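Local coordinates for putative ABC transporter amino acid-binding protein (Sinorhizobium meliloti, PDB 2Q88) that binds the compatible solute ectoine and probably delivers it to an ABC transporter for uptake in osmoprotection, at residues 123-128 with 146-151. Residues are numbered along the deposited sequence; the frame is centred on the assembly and turned at random.
Sequences PDAKIG and RDRVIV
Arg-148 reaches along the loop that leads into strand 127-129 and hydrogen-bonds the carbonyl of Ala-125: NH1 to O is 2.9 Å, with 162° at the hydrogen. The oxygen lies in the guanidinium plane, and NH1 approaches it in the carbonyl plane on a lone pair. A bend at chi3 (-88°) turns the guanidinium so that one face lies against Pro-123, whose CA sits 3.5 Å above the plane, offset toward the rim. The aliphatic part of the arginine also packs on the loop, its CD 3.3 Å from Pro-123 O. Beyond the loop the two strands run parallel, Ile-127 pairing with Val-149 and Gly-128 with Ile-150. Ile-127 N donates to Arg-148 O at 2.9 Å, and Ile-150 N donates to Ile-127 O at 2.8 Å, the latter almost straight at 177°. On one side of this ladder Ile-127 and Val-149 lie side by side, their CG2 atoms 4.1 Å apart; on the other, Lys-126 lays its CD against Ile-150 CD1, also at 4.1 Å. Outside the pair, helix 116-121 holds the guanidinium through the carbonyls of Ile-119, taken by NH1, and Ala-120, taken by NH2. Helix 134-141 packs on Val-149 and completes a beta-alpha-beta crossover in this lobe of the periplasmic-binding-protein fold. Replacing Arg-148 by an alanine is likely to leave those two carbonyls and that of Ala-125 without their guanidinium donor. Three carbonyl oxygens, two near the C-terminal end of helix 116-121, would favour the positive charge and fix the guanidinium's rotation.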
# COMPACT_ATOMS: atom_id res chain seq x y z
N PRO A 123 28.28 2.70 -3.59
CA PRO A 123 28.29 1.28 -3.97
C PRO A 123 28.24 0.31 -2.79
O PRO A 123 28.05 -0.89 -3.00
CB PRO A 123 29.62 1.12 -4.72
CG PRO A 123 30.02 2.49 -5.06
CD PRO A 123 29.57 3.34 -3.89
N ASP A 124 28.39 0.82 -1.57
CA ASP A 124 28.26 -0.03 -0.39
C ASP A 124 26.83 -0.15 0.06
O ASP A 124 26.47 -1.13 0.70
CB ASP A 124 29.09 0.50 0.78
CG ASP A 124 30.56 0.55 0.48
OD1 ASP A 124 31.03 -0.22 -0.40
OD2 ASP A 124 31.32 1.32 1.08
N ALA A 125 26.00 0.85 -0.28
CA ALA A 125 24.66 0.99 0.30
C ALA A 125 23.68 -0.02 -0.25
O ALA A 125 23.48 -0.13 -1.46
CB ALA A 125 24.13 2.41 0.09
N LYS A 126 23.06 -0.77 0.65
CA LYS A 126 22.00 -1.68 0.25
C LYS A 126 20.70 -1.19 0.86
O LYS A 126 20.64 -0.84 2.04
CB LYS A 126 22.31 -3.10 0.70
CG LYS A 126 23.45 -3.75 -0.07
CD LYS A 126 23.60 -5.22 0.28
CE LYS A 126 24.86 -5.79 -0.37
NZ LYS A 126 25.23 -7.11 0.20
N ILE A 127 19.65 -1.17 0.04
CA ILE A 127 18.32 -0.81 0.53
C ILE A 127 17.37 -2.01 0.55
O ILE A 127 17.29 -2.76 -0.42
CB ILE A 127 17.72 0.35 -0.31
CG1 ILE A 127 16.25 0.60 0.09
CG2 ILE A 127 17.83 0.06 -1.82
CD1 ILE A 127 15.76 1.99 -0.23
N GLY A 128 16.66 -2.17 1.66
CA GLY A 128 15.63 -3.21 1.75
C GLY A 128 14.29 -2.61 1.42
O GLY A 128 14.00 -1.47 1.76
N ARG A 146 20.33 -3.91 -9.20
CA ARG A 146 19.41 -4.93 -8.68
C ARG A 146 19.96 -5.63 -7.44
O ARG A 146 19.22 -5.89 -6.49
CB ARG A 146 19.09 -5.96 -9.78
CG ARG A 146 18.19 -7.11 -9.36
CD ARG A 146 16.74 -6.73 -9.12
NE ARG A 146 16.48 -6.40 -7.71
CZ ARG A 146 15.26 -6.19 -7.22
NH1 ARG A 146 14.21 -6.26 -8.02
NH2 ARG A 146 15.09 -5.92 -5.93
N ASP A 147 21.27 -5.89 -7.43
CA ASP A 147 21.87 -6.63 -6.32
C ASP A 147 22.03 -5.82 -5.02
O ASP A 147 22.38 -6.38 -3.98
CB ASP A 147 23.17 -7.32 -6.74
CG ASP A 147 24.27 -6.35 -7.18
OD1 ASP A 147 24.11 -5.11 -7.06
OD2 ASP A 147 25.34 -6.74 -7.67
N ARG A 148 21.76 -4.51 -5.08
CA ARG A 148 21.75 -3.66 -3.88
C ARG A 148 20.34 -3.24 -3.47
O ARG A 148 20.17 -2.50 -2.50
CB ARG A 148 22.62 -2.42 -4.08
CG ARG A 148 24.08 -2.73 -4.31
CD ARG A 148 25.00 -1.60 -3.91
NE ARG A 148 25.24 -0.62 -4.97
CZ ARG A 148 24.81 0.65 -4.96
NH1 ARG A 148 24.06 1.12 -3.97
NH2 ARG A 148 25.13 1.45 -5.97
N VAL A 149 19.34 -3.71 -4.21
CA VAL A 149 17.94 -3.56 -3.81
C VAL A 149 17.47 -4.92 -3.31
O VAL A 149 17.30 -5.85 -4.08
CB VAL A 149 17.03 -3.03 -4.94
CG1 VAL A 149 15.60 -2.82 -4.42
CG2 VAL A 149 17.56 -1.72 -5.47
N ILE A 150 17.30 -5.02 -1.99
CA ILE A 150 17.13 -6.29 -1.31
C ILE A 150 15.66 -6.49 -0.96
O ILE A 150 15.07 -5.67 -0.26
CB ILE A 150 18.00 -6.32 -0.02
CG1 ILE A 150 19.48 -5.96 -0.30
CG2 ILE A 150 17.81 -7.62 0.77
CD1 ILE A 150 20.18 -6.79 -1.39
N VAL A 151 15.06 -7.56 -1.44
CA VAL A 151 13.65 -7.81 -1.15
C VAL A 151 13.49 -8.11 0.34
O VAL A 151 14.26 -8.90 0.90
CB VAL A 151 13.09 -8.95 -2.01
CG1 VAL A 151 11.64 -9.26 -1.63
CG2 VAL A 151 13.21 -8.60 -3.52